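PDB 6DFL: lipopolysaccharide core heptose(I) kinase RfaP from Pseudomonas aeruginosa, which phosphorylates the first heptose of the lipopolysaccharide inner core at the expense of ATP, and also has protein-tyrosine kinase activity. Local coordinates for residues A[251-254]-A[255-259]; A[11-15]-A[16-20]; A[80-83]-A[84-88]; A[128-132]-A[133-137]; A[41-45]-A[46-50]. All blocks are in the same frame, centred on the assembly; numbering follows the deposited sequence.

Interaction 1: residues A[251-254]-A[255-259]. With G9S (S-[2-({N-[(2S)-2-hydroxy-3,3-dimethyl-4-(phosphonooxy)butanoyl]-beta-alanyl}amino)ethyl] hexadecanethioate), chain C.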
# COMPACT_ATOMS: atom_id res chain seq x y z
N GLU A 251 7.06 -12.92 9.13
CA GLU A 251 6.70 -12.78 10.53
C GLU A 251 7.94 -12.87 11.42
O GLU A 251 7.97 -12.25 12.49
CB GLU A 251 5.67 -13.83 10.91
CG GLU A 251 4.83 -13.46 12.14
CD GLU A 251 4.40 -12.00 12.17
OE1 GLU A 251 4.58 -11.34 13.22
OE2 GLU A 251 3.89 -11.51 11.14
N ARG A 252 8.96 -13.61 10.99
CA ARG A 252 10.15 -13.79 11.81
C ARG A 252 11.02 -12.55 11.78
O ARG A 252 11.48 -12.07 12.82
CB ARG A 252 10.93 -15.01 11.32
CG ARG A 252 10.48 -16.30 11.92
CD ARG A 252 11.56 -17.35 11.74
NE ARG A 252 12.11 -17.32 10.39
CZ ARG A 252 11.51 -17.87 9.33
NH1 ARG A 252 10.35 -18.50 9.47
NH2 ARG A 252 12.08 -17.79 8.13
N LYS A 253 11.26 -12.01 10.58
CA LYS A 253 11.92 -10.72 10.44
C LYS A 253 11.17 -9.63 11.21
O LYS A 253 11.78 -8.85 11.95
CB LYS A 253 12.03 -10.35 8.96
CG LYS A 253 13.05 -9.27 8.68
CD LYS A 253 13.89 -9.68 7.50
CE LYS A 253 15.02 -8.69 7.25
NZ LYS A 253 15.88 -9.14 6.12
N ALA A 254 9.84 -9.57 11.06
CA ALA A 254 9.06 -8.53 11.73
C ALA A 254 9.18 -8.62 13.25
O ALA A 254 9.16 -7.59 13.93
CB ALA A 254 7.59 -8.61 11.31
N GLU A 255 9.29 -9.84 13.80
CA GLU A 255 9.54 -9.99 15.23
C GLU A 255 10.85 -9.31 15.63
O GLU A 255 10.86 -8.42 16.50
CB GLU A 255 9.54 -11.46 15.61
CG GLU A 255 8.14 -11.99 15.97
CD GLU A 255 8.00 -13.52 15.85
OE1 GLU A 255 9.02 -14.24 16.04
OE2 GLU A 255 6.87 -14.01 15.56
N LYS A 256 11.97 -9.72 15.01
CA LYS A 256 13.28 -9.16 15.36
C LYS A 256 13.30 -7.64 15.18
O LYS A 256 13.84 -6.92 16.02
CB LYS A 256 14.39 -9.79 14.51
CG LYS A 256 14.75 -11.21 14.92
CD LYS A 256 15.82 -11.79 14.01
CE LYS A 256 15.24 -12.83 13.06
NZ LYS A 256 14.57 -13.94 13.80
N LEU A 257 12.71 -7.15 14.09
CA LEU A 257 12.65 -5.71 13.84
C LEU A 257 11.90 -4.96 14.93
O LEU A 257 12.11 -3.75 15.10
CB LEU A 257 12.02 -5.44 12.48
CG LEU A 257 12.85 -5.85 11.26
CD1 LEU A 257 11.98 -5.88 10.01
CD2 LEU A 257 14.01 -4.91 11.06
N TYR A 258 11.03 -5.63 15.68
CA TYR A 258 10.32 -4.99 16.77
C TYR A 258 11.23 -4.96 18.01
O TYR A 258 11.64 -6.01 18.51
CB TYR A 258 8.99 -5.71 17.03
CG TYR A 258 7.87 -4.71 17.24
CD1 TYR A 258 7.50 -3.84 16.21
CD2 TYR A 258 7.22 -4.60 18.46
CE1 TYR A 258 6.50 -2.89 16.40
CE2 TYR A 258 6.21 -3.66 18.66
CZ TYR A 258 5.85 -2.80 17.63
OH TYR A 258 4.86 -1.86 17.83
N GLU A 259 11.56 -3.75 18.46
CA GLU A 259 12.55 -3.54 19.51
C GLU A 259 12.48 -2.11 20.05
O GLU A 259 12.65 -1.88 21.25
CB GLU A 259 13.95 -3.84 18.99
CG GLU A 259 14.38 -2.93 17.85
CD GLU A 259 15.56 -3.48 17.09
OE1 GLU A 259 16.12 -4.51 17.54
OE2 GLU A 259 15.93 -2.91 16.04
OXT GLU A 259 12.26 -1.15 19.30
C1 G9S C . -1.47 -14.52 9.76
C2 G9S C . -2.10 -15.12 12.13
C3 G9S C . -1.75 -15.80 13.45
C4 G9S C . -1.50 -17.29 13.37
C5 G9S C . -1.64 -18.98 11.36
C6 G9S C . -4.23 -19.57 11.55
C7 G9S C . -5.07 -20.64 12.21
C8 G9S C . -4.68 -18.22 12.03
C10 G9S C . 1.22 -12.95 8.16
C11 G9S C . 2.65 -12.60 7.89
C12 G9S C . 2.88 -11.23 7.30
C13 G9S C . 1.64 -10.35 7.20
C14 G9S C . 1.21 -9.96 5.78
C15 G9S C . 1.59 -8.56 5.31
C16 G9S C . 0.78 -7.40 5.82
N2 G9S C . -1.16 -15.15 11.02
C19 G9S C . -1.17 -13.05 9.67
C20 G9S C . -4.41 -19.69 10.07
C21 G9S C . 0.69 -6.14 4.96
C22 G9S C . 0.39 -4.86 5.74
C23 G9S C . 0.67 -3.54 5.09
C24 G9S C . -0.52 -2.62 4.92
C25 G9S C . -0.31 -1.18 4.49
C26 G9S C . -1.41 -0.17 4.82
C27 G9S C . -1.31 0.55 6.15
C28 G9S C . -2.25 1.71 6.34
C29 G9S C . -1.64 3.07 6.55
C30 G9S C . -2.75 -19.86 11.96
N3 G9S C . -1.08 -17.80 12.04
O2 G9S C . -3.18 -14.56 12.00
O3 G9S C . 0.55 -13.62 7.38
O4 G9S C . -1.19 -19.27 10.26
O5 G9S C . -2.58 -19.96 13.33
O6 G9S C . -4.47 -21.89 12.37
O8 G9S C . -4.59 -24.34 12.94
O9 G9S C . -5.62 -23.53 10.80
P1 G9S C . -5.31 -23.21 12.25
S1 G9S C . 0.56 -12.62 9.78
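The carbonyl oxygen of Lys253 accepts the shortest bond between 251-254 and 255-259, from Leu257 N at 2.9 Å, with an N-H...O angle of 168°. Leu257 CG lies against the same oxygen at 3.3 Å, and the leucine's CD1 reaches Lys253 CG at 3.8 Å, so the two side chains meet through their aliphatic parts. Two residues earlier, Glu255 N bonds to Glu251 O at 3.0 Å. The last bond of the series, from Tyr258 N to Ala254 O, is weak, as the chain is leaving the helix there. Glu251 and Glu255 cross at about a right angle, and Glu251 OE1 comes within 4.2 Å of Glu255 OE2, a proximity that would probably raise the proton affinity of one of them. With CG anti to the backbone N (chi1 -157°) and the chain bent at chi2, Glu251 brings OE2 into a hydrogen bond with Tyr211 OH and within 3.6 Å of C11 of the ligand, next to the thioester. Ala254 and Leu257 pack on Phe212 of helix 200-212. This is the final turn of the C-terminal helix 244-257, which contributes Glu251 to the acyl-thioester pocket.

Interaction 2: residues A[11-15]-A[16-20]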
# COMPACT_ATOMS: atom_id res chain seq x y z
N ARG A 11 7.00 24.28 -24.07
CA ARG A 11 7.28 25.63 -24.55
C ARG A 11 8.51 26.21 -23.85
O ARG A 11 9.42 26.72 -24.51
CB ARG A 11 6.06 26.54 -24.36
CG ARG A 11 5.57 26.68 -22.93
CD ARG A 11 4.64 27.88 -22.77
NE ARG A 11 4.76 28.49 -21.44
CZ ARG A 11 4.05 28.12 -20.38
NH1 ARG A 11 3.15 27.14 -20.50
NH2 ARG A 11 4.23 28.72 -19.21
N LEU A 12 8.56 26.10 -22.51
CA LEU A 12 9.63 26.72 -21.74
C LEU A 12 11.01 26.38 -22.29
O LEU A 12 11.93 27.19 -22.21
CB LEU A 12 9.56 26.28 -20.27
CG LEU A 12 8.94 27.25 -19.26
CD1 LEU A 12 7.46 27.46 -19.55
CD2 LEU A 12 9.15 26.79 -17.82
N TRP A 13 11.17 25.19 -22.87
CA TRP A 13 12.46 24.82 -23.42
C TRP A 13 12.35 24.59 -24.92
O TRP A 13 12.84 23.58 -25.44
CB TRP A 13 12.99 23.55 -22.75
CG TRP A 13 12.98 23.61 -21.27
CD1 TRP A 13 12.90 24.73 -20.49
CD2 TRP A 13 13.05 22.51 -20.38
NE1 TRP A 13 12.92 24.38 -19.16
CE2 TRP A 13 13.01 23.02 -19.07
CE3 TRP A 13 13.14 21.12 -20.56
CZ2 TRP A 13 13.06 22.20 -17.95
CZ3 TRP A 13 13.20 20.32 -19.45
CH2 TRP A 13 13.15 20.86 -18.16
N ASN A 14 11.70 25.52 -25.62
CA ASN A 14 11.44 25.33 -27.04
C ASN A 14 12.75 25.30 -27.82
O ASN A 14 13.20 24.23 -28.24
CB ASN A 14 10.53 26.44 -27.57
CG ASN A 14 10.01 26.13 -28.96
OD1 ASN A 14 9.68 24.99 -29.27
ND2 ASN A 14 9.94 27.16 -29.80
N GLY A 15 13.36 26.46 -28.02
CA GLY A 15 14.63 26.50 -28.70
C GLY A 15 15.79 26.35 -27.74
O GLY A 15 16.82 27.03 -27.87
N ARG A 16 15.64 25.46 -26.76
CA ARG A 16 16.62 25.29 -25.71
C ARG A 16 17.03 23.83 -25.63
O ARG A 16 16.20 22.94 -25.85
CB ARG A 16 16.08 25.76 -24.36
CG ARG A 16 15.57 27.20 -24.35
CD ARG A 16 15.42 27.69 -22.92
NE ARG A 16 16.62 27.37 -22.15
CZ ARG A 16 16.82 27.67 -20.87
NH1 ARG A 16 17.94 27.30 -20.27
NH2 ARG A 16 15.88 28.32 -20.18
N ASP A 17 18.30 23.59 -25.33
CA ASP A 17 18.72 22.24 -24.99
C ASP A 17 18.10 21.89 -23.64
O ASP A 17 18.51 22.46 -22.62
CB ASP A 17 20.24 22.12 -24.93
CG ASP A 17 20.71 20.71 -24.56
OD1 ASP A 17 19.97 19.96 -23.88
OD2 ASP A 17 21.84 20.34 -24.93
N PRO A 18 17.14 20.95 -23.58
CA PRO A 18 16.48 20.68 -22.30
C PRO A 18 17.43 20.15 -21.24
O PRO A 18 17.21 20.41 -20.05
CB PRO A 18 15.42 19.64 -22.68
CG PRO A 18 15.26 19.78 -24.19
CD PRO A 18 16.63 20.11 -24.67
N PHE A 19 18.48 19.43 -21.62
CA PHE A 19 19.42 18.93 -20.63
C PHE A 19 20.17 20.06 -19.95
O PHE A 19 20.56 19.94 -18.78
CB PHE A 19 20.41 17.97 -21.29
CG PHE A 19 19.79 16.69 -21.71
CD1 PHE A 19 19.05 16.62 -22.87
CD2 PHE A 19 19.93 15.55 -20.94
CE1 PHE A 19 18.46 15.43 -23.27
CE2 PHE A 19 19.34 14.35 -21.34
CZ PHE A 19 18.61 14.30 -22.49
N GLU A 20 20.38 21.17 -20.66
CA GLU A 20 20.85 22.39 -20.02
C GLU A 20 19.76 22.98 -19.13
O GLU A 20 20.01 23.33 -17.98
CB GLU A 20 21.29 23.40 -21.07
CG GLU A 20 22.41 22.90 -21.98
CD GLU A 20 22.69 23.85 -23.13
OE1 GLU A 20 21.77 24.62 -23.50
OE2 GLU A 20 23.82 23.83 -23.67
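Between Leu12 and Pro18 the backbone leaves one helix at Trp13, turns through Asn14 and Gly15, and runs extended through Arg16 and Asp17 before entering the next helix. No clear hydrogen bond joins 11-15 to 16-20, so the contact rests on packing. Its centre is the Trp13 indole, whose six-membered ring meets the pyrrolidine of Pro18: CE3 of Trp13 lies 3.4 Å from Pro18 CB, and the two side chains approach at a slant. Pro18 O sits over one indole face, displaced toward the rim. With CG beside its backbone N (chi1 -51°), the indole extends toward the proline and the start of helix 18-24, where it also meets Ala21 and Val22. The loop joins two short helices, 9-12 and 18-24, beside strand 2-5 of the N-terminal lobe, for Leu5 touches both Trp13 and Pro18. Arg16 folds back along the loop. Its CB is 4.1 Å from Trp13 CB; CG beside the backbone N (chi1 -55°) and an extended chi2 carry its CD back to Leu12 O at 3.6 Å. Asp17 is the N-cap of helix 18-24. Its OD1 accepts weak bonds from Phe19 N at 2.8 Å and from Glu20 N at 3.5 Å, while OD2 forms a salt bridge with Arg101 of strand 95-101.

Interaction 3: residues A[80-83]-A[84-88]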
# COMPACT_ATOMS: atom_id res chain seq x y z
N GLN A 80 9.61 4.64 -16.66
CA GLN A 80 8.89 3.49 -17.19
C GLN A 80 7.90 2.96 -16.16
O GLN A 80 6.83 2.44 -16.53
CB GLN A 80 9.88 2.40 -17.61
CG GLN A 80 10.54 2.61 -18.97
CD GLN A 80 11.68 1.63 -19.22
OE1 GLN A 80 11.94 0.74 -18.40
NE2 GLN A 80 12.36 1.78 -20.35
N ALA A 81 8.22 3.06 -14.86
CA ALA A 81 7.23 2.69 -13.85
C ALA A 81 6.03 3.62 -13.92
O ALA A 81 4.88 3.18 -13.95
CB ALA A 81 7.83 2.73 -12.45
N ILE A 82 6.29 4.93 -13.95
CA ILE A 82 5.20 5.89 -14.05
C ILE A 82 4.37 5.63 -15.29
O ILE A 82 3.14 5.69 -15.26
CB ILE A 82 5.76 7.32 -14.04
CG1 ILE A 82 6.36 7.64 -12.67
CG2 ILE A 82 4.67 8.32 -14.44
CD1 ILE A 82 6.84 9.04 -12.59
N ARG A 83 5.03 5.31 -16.40
CA ARG A 83 4.27 5.10 -17.63
C ARG A 83 3.45 3.82 -17.56
O ARG A 83 2.29 3.81 -17.99
CB ARG A 83 5.22 5.11 -18.82
CG ARG A 83 5.77 6.51 -19.11
CD ARG A 83 5.11 7.16 -20.31
NE ARG A 83 5.84 6.78 -21.51
CZ ARG A 83 5.66 7.33 -22.71
NH1 ARG A 83 4.77 8.30 -22.88
NH2 ARG A 83 6.39 6.90 -23.75
N ARG A 84 4.02 2.74 -17.02
CA ARG A 84 3.24 1.52 -16.89
C ARG A 84 2.10 1.69 -15.91
O ARG A 84 0.99 1.23 -16.16
CB ARG A 84 4.12 0.33 -16.48
CG ARG A 84 3.31 -0.96 -16.26
CD ARG A 84 3.05 -1.77 -17.59
NE ARG A 84 4.28 -2.50 -17.97
CZ ARG A 84 5.01 -2.17 -19.04
NH1 ARG A 84 4.59 -1.18 -19.82
NH2 ARG A 84 6.15 -2.83 -19.33
N LEU A 85 2.34 2.37 -14.78
CA LEU A 85 1.27 2.53 -13.80
C LEU A 85 0.12 3.34 -14.35
O LEU A 85 -1.04 3.11 -13.96
CB LEU A 85 1.80 3.17 -12.53
CG LEU A 85 2.64 2.26 -11.65
CD1 LEU A 85 2.83 2.90 -10.30
CD2 LEU A 85 1.99 0.89 -11.54
N HIS A 86 0.40 4.31 -15.23
CA HIS A 86 -0.67 5.06 -15.86
C HIS A 86 -1.49 4.17 -16.79
O HIS A 86 -2.72 4.19 -16.76
CB HIS A 86 -0.09 6.26 -16.61
CG HIS A 86 0.21 7.44 -15.73
ND1 HIS A 86 -0.55 8.59 -15.73
CD2 HIS A 86 1.19 7.64 -14.81
CE1 HIS A 86 -0.05 9.45 -14.86
NE2 HIS A 86 1.00 8.90 -14.28
N GLU A 87 -0.82 3.35 -17.61
CA GLU A 87 -1.52 2.36 -18.41
C GLU A 87 -2.43 1.51 -17.55
O GLU A 87 -3.60 1.29 -17.89
CB GLU A 87 -0.51 1.48 -19.16
CG GLU A 87 0.31 2.22 -20.23
CD GLU A 87 1.50 1.42 -20.71
OE1 GLU A 87 1.45 0.15 -20.70
OE2 GLU A 87 2.52 2.07 -21.09
N ALA A 88 -1.93 1.04 -16.40
CA ALA A 88 -2.66 0.10 -15.55
C ALA A 88 -3.66 0.76 -14.62
O ALA A 88 -4.30 0.06 -13.83
CB ALA A 88 -1.68 -0.73 -14.73
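Ile82 and His86 stand side by side on one flank of the helix, pointing the same way. The isoleucine turns its CG2 branch to the imidazole, placing that methyl 3.6 Å from His86 CD2 and 3.7 Å from His86 NE2. CG2 is the branch anti to the Ile82 backbone N, while CG1 (chi1 -67°) lies beside that nitrogen. His86 NE2 is hydrogen-bonded to Met93 O, which ties the ring to the segment leading into strand 95-101. On another flank Arg84 and Glu87 form a salt bridge, NH1 of Arg84 lying 3.5 Å from OE1 of Glu87; bends at chi2 and chi3 bring the arginine round. Glu87 CG also rests 3.4 Å from Arg83 O, the acceptor of Glu87 N. Leu85 and Ala81 belong to the buried side, where Leu85 CG contacts Ala81 O at 3.3 Å. Beneath these side chains, Leu85 N bonds to Ala81 O at 2.8 Å and Arg84 N to Gln80 O at 2.9 Å. Ala81 packs on Ala192 and Thr194, about 11 Å from the side chain of Asp163, the probable catalytic residue. Helix 76-87, lying between strands 48-53 and 95-101 in the chain, probably corresponds to helix αC of the protein kinase fold.

Interaction 4: residues A[128-132]-A[133-137]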
# COMPACT_ATOMS: atom_id res chain seq x y z
N GLN A 128 1.08 7.51 12.03
CA GLN A 128 2.06 7.80 13.08
C GLN A 128 1.69 7.28 14.46
O GLN A 128 2.50 6.61 15.10
CB GLN A 128 2.26 9.31 13.17
CG GLN A 128 3.67 9.79 12.98
CD GLN A 128 3.73 11.30 12.86
OE1 GLN A 128 2.69 11.95 12.72
NE2 GLN A 128 4.94 11.86 12.93
N ASP A 129 0.47 7.58 14.92
CA ASP A 129 0.05 7.34 16.30
C ASP A 129 -1.29 6.63 16.35
O ASP A 129 -2.12 6.91 17.22
CB ASP A 129 -0.00 8.64 17.09
CG ASP A 129 -0.51 9.81 16.26
OD1 ASP A 129 -1.61 9.67 15.65
OD2 ASP A 129 0.18 10.87 16.23
N TRP A 130 -1.51 5.69 15.43
CA TRP A 130 -2.69 4.82 15.51
C TRP A 130 -2.64 3.91 16.73
O TRP A 130 -3.69 3.52 17.24
CB TRP A 130 -2.81 3.98 14.25
CG TRP A 130 -3.42 4.70 13.10
CD1 TRP A 130 -3.74 6.02 13.04
CD2 TRP A 130 -3.77 4.14 11.84
NE1 TRP A 130 -4.26 6.33 11.81
CE2 TRP A 130 -4.30 5.18 11.06
CE3 TRP A 130 -3.68 2.85 11.29
CZ2 TRP A 130 -4.76 4.98 9.75
CZ3 TRP A 130 -4.12 2.65 10.00
CH2 TRP A 130 -4.65 3.71 9.24
N ARG A 131 -1.44 3.56 17.18
CA ARG A 131 -1.32 2.73 18.37
C ARG A 131 -2.01 3.38 19.56
O ARG A 131 -2.68 2.70 20.34
CB ARG A 131 0.15 2.47 18.67
CG ARG A 131 0.79 1.41 17.80
CD ARG A 131 0.94 0.11 18.57
NE ARG A 131 1.85 0.27 19.70
CZ ARG A 131 1.99 -0.62 20.68
NH1 ARG A 131 1.26 -1.74 20.68
NH2 ARG A 131 2.84 -0.38 21.67
N GLU A 132 -1.91 4.71 19.68
CA GLU A 132 -2.47 5.44 20.81
C GLU A 132 -3.68 6.29 20.46
O GLU A 132 -4.49 6.57 21.35
CB GLU A 132 -1.40 6.34 21.45
CG GLU A 132 -1.82 7.05 22.74
CD GLU A 132 -1.61 6.21 24.00
OE1 GLU A 132 -1.62 4.96 23.90
OE2 GLU A 132 -1.44 6.80 25.10
N ARG A 133 -3.82 6.72 19.22
CA ARG A 133 -5.00 7.45 18.76
C ARG A 133 -5.70 6.62 17.71
O ARG A 133 -5.65 6.95 16.50
CB ARG A 133 -4.62 8.83 18.23
CG ARG A 133 -5.09 10.02 19.06
CD ARG A 133 -4.43 11.32 18.59
NE ARG A 133 -4.02 12.14 19.72
CZ ARG A 133 -2.94 12.91 19.75
NH1 ARG A 133 -2.65 13.62 20.84
NH2 ARG A 133 -2.12 12.97 18.69
N PRO A 134 -6.39 5.54 18.09
CA PRO A 134 -6.91 4.58 17.11
C PRO A 134 -7.91 5.23 16.17
O PRO A 134 -8.79 5.98 16.59
CB PRO A 134 -7.60 3.52 17.98
CG PRO A 134 -6.97 3.68 19.34
CD PRO A 134 -6.74 5.15 19.47
N PRO A 135 -7.77 4.98 14.87
CA PRO A 135 -8.67 5.57 13.88
C PRO A 135 -10.00 4.82 13.85
O PRO A 135 -10.14 3.76 14.47
CB PRO A 135 -7.91 5.36 12.57
CG PRO A 135 -7.25 4.03 12.80
CD PRO A 135 -6.78 4.08 14.25
N PRO A 136 -10.99 5.33 13.12
CA PRO A 136 -12.21 4.53 12.88
C PRO A 136 -11.84 3.21 12.23
O PRO A 136 -11.06 3.19 11.27
CB PRO A 136 -13.03 5.40 11.90
CG PRO A 136 -12.44 6.78 12.00
CD PRO A 136 -11.01 6.63 12.43
N PRO A 137 -12.36 2.09 12.74
CA PRO A 137 -12.01 0.79 12.13
C PRO A 137 -12.26 0.75 10.64
O PRO A 137 -11.40 0.27 9.89
CB PRO A 137 -12.91 -0.19 12.89
CG PRO A 137 -13.15 0.47 14.21
CD PRO A 137 -13.25 1.94 13.90
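Pro135 sets its CB-CG-CD edge over one face of the Trp130 indole, its ring tilted, in the tightly packed part of this turn. Its CG stands over the five-membered ring, 3.6 Å from the centroid and 13° off the normal, a CH-pi contact. Pro135 CD adds a second approach, 3.6 Å from Trp130 CG. The indole packs beside Lys140 and Leu143 of helix 137-156. Nearby, Arg133 N donates to Asp129 O at 2.6 Å with an N-H...O angle of 154°, closing the turn, and Pro134 CA makes a CA-H...O contact with Trp130 O at 3.4 Å. The outer side is much looser. Asp129 OD2 and Arg133 NH2 are 4.0 Å apart, a long salt bridge in which the carboxylate and guanidinium planes are turned 76° against each other, and the exposed Arg131 and Glu132 point away from the following residues. Proline has no N-H to donate, so the run starting at Pro134 cannot add backbone donors to the single clear bond at Arg133. Shape and CH-pi contact therefore fix Pro135 on a tryptophan that lies about 4 Å from the end of the ligand's hexadecanoyl chain, whereas the ionic pair outside probably contributes little.

Interaction 5: residues A[41-45]-A[46-50]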
# COMPACT_ATOMS: atom_id res chain seq x y z
N THR A 41 10.88 22.78 -7.67
CA THR A 41 10.84 24.02 -8.43
C THR A 41 9.39 24.35 -8.72
O THR A 41 8.51 23.49 -8.64
CB THR A 41 11.66 23.92 -9.73
OG1 THR A 41 11.77 25.21 -10.34
CG2 THR A 41 11.02 22.95 -10.70
N GLU A 42 9.13 25.62 -9.02
CA GLU A 42 7.78 26.07 -9.31
C GLU A 42 7.74 26.73 -10.68
O GLU A 42 8.65 27.46 -11.05
CB GLU A 42 7.27 27.04 -8.25
CG GLU A 42 7.18 26.44 -6.85
CD GLU A 42 6.45 27.34 -5.88
OE1 GLU A 42 6.15 28.50 -6.25
OE2 GLU A 42 6.16 26.89 -4.74
N VAL A 43 6.67 26.45 -11.42
CA VAL A 43 6.38 27.12 -12.68
C VAL A 43 4.94 27.59 -12.58
O VAL A 43 4.02 26.76 -12.51
CB VAL A 43 6.58 26.21 -13.90
CG1 VAL A 43 6.33 26.99 -15.18
CG2 VAL A 43 7.97 25.61 -13.90
N ASP A 44 4.74 28.90 -12.54
CA ASP A 44 3.41 29.47 -12.28
C ASP A 44 2.84 28.89 -10.99
O ASP A 44 1.66 28.54 -10.91
CB ASP A 44 2.48 29.24 -13.47
CG ASP A 44 2.88 30.05 -14.69
OD1 ASP A 44 2.82 31.30 -14.61
OD2 ASP A 44 3.28 29.45 -15.71
N GLY A 45 3.69 28.77 -9.98
CA GLY A 45 3.30 28.34 -8.66
C GLY A 45 2.89 26.89 -8.52
O GLY A 45 2.41 26.51 -7.45
N ARG A 46 3.08 26.06 -9.55
CA ARG A 46 2.60 24.68 -9.47
C ARG A 46 3.46 23.85 -8.52
O ARG A 46 2.96 23.30 -7.53
CB ARG A 46 2.55 24.03 -10.86
CG ARG A 46 1.57 24.65 -11.85
CD ARG A 46 0.12 24.49 -11.43
NE ARG A 46 -0.63 25.74 -11.61
CZ ARG A 46 -1.88 25.93 -11.23
NH1 ARG A 46 -2.56 24.95 -10.64
NH2 ARG A 46 -2.47 27.10 -11.43
N GLY A 47 4.75 23.74 -8.80
CA GLY A 47 5.56 22.84 -8.00
C GLY A 47 5.82 21.50 -8.67
O GLY A 47 4.90 20.76 -9.00
N TYR A 48 7.09 21.21 -8.89
CA TYR A 48 7.53 20.01 -9.58
C TYR A 48 8.84 19.57 -8.95
O TYR A 48 9.62 20.39 -8.47
CB TYR A 48 7.78 20.25 -11.07
CG TYR A 48 6.63 20.88 -11.84
CD1 TYR A 48 6.33 22.23 -11.70
CD2 TYR A 48 5.89 20.13 -12.74
CE1 TYR A 48 5.30 22.81 -12.40
CE2 TYR A 48 4.85 20.71 -13.46
CZ TYR A 48 4.56 22.05 -13.28
OH TYR A 48 3.52 22.63 -13.99
N PHE A 49 9.08 18.26 -8.96
CA PHE A 49 10.33 17.72 -8.46
C PHE A 49 11.21 17.37 -9.65
O PHE A 49 10.74 16.82 -10.64
CB PHE A 49 10.08 16.50 -7.57
CG PHE A 49 9.36 16.84 -6.29
CD1 PHE A 49 10.04 17.45 -5.24
CD2 PHE A 49 8.00 16.54 -6.14
CE1 PHE A 49 9.39 17.77 -4.06
CE2 PHE A 49 7.34 16.86 -4.96
CZ PHE A 49 8.04 17.48 -3.92
N VAL A 50 12.48 17.77 -9.56
CA VAL A 50 13.45 17.60 -10.64
C VAL A 50 14.48 16.60 -10.17
O VAL A 50 15.13 16.81 -9.14
CB VAL A 50 14.12 18.93 -11.01
CG1 VAL A 50 15.24 18.69 -12.01
CG2 VAL A 50 13.09 19.91 -11.55
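Thr41 and Tyr48 form the last antiparallel hydrogen-bonded pair of a beta-hairpin, closed by a type I' turn from Val43 to Arg46, that joins strands 37-41 and 48-53 of the N-lobe sheet. Tyr48 N donates to Thr41 O at 2.7 Å, and Thr41 N to Tyr48 O at 2.8 Å. Asp44 and Gly45 both have positive phi, as the turn requires. Arg46 N closes it on Val43 O at 3.2 Å, the donor lying well above the carbonyl plane. Tyr48 has CG beside its backbone N (chi1 -53°), which carries the ring back over the hairpin: CE1 comes 3.9 Å from Val43 CB, with the two side chains at about a right angle, and Thr41 O lies at the ring edge, in plane. Phe9 meets this ring edge-to-face, and Pro8 touches both Tyr48 and Val43. The hydroxyl of Thr41 takes the position anti to the backbone N (chi1 -171°), where OG1 hydrogen-bonds to Gln26 O. That rotation leaves CG2 between N and the carbonyl carbon, pressed on Val50 CG2 at 3.8 Å. Arg46 CG, beside the backbone N, lies 3.3 Å from Val43 O; bends at chi2 and chi3 then bring NE near Asp44 O. Gly47, at backbone angles where a CB would run into Arg46 O, brings its CA within 3.1 Å of Thr41 O in a CA-H...O contact.

All five contacts are local, but their settings differ. Interactions 1, 2 and 4 lie at the surface, whereas 3 and 5 are partly buried. Interactions 2 and 5 are neighbours in the N-terminal lobe: Leu12 packs on Val43, and Arg11 and Asp44 form a weak, long ion pair. Interactions 1 and 4 meet through Tyr258 and Arg131 and both border the bound ligand, about 50 and 48 Å from interaction 2, centre to centre. Helical backbone bonding dominates 1 and 3, and strand pairing 5. Interaction 2 depends on aromatic-proline packing without a clear cross-segment hydrogen bond, while interaction 4 combines similar packing with one short backbone bond.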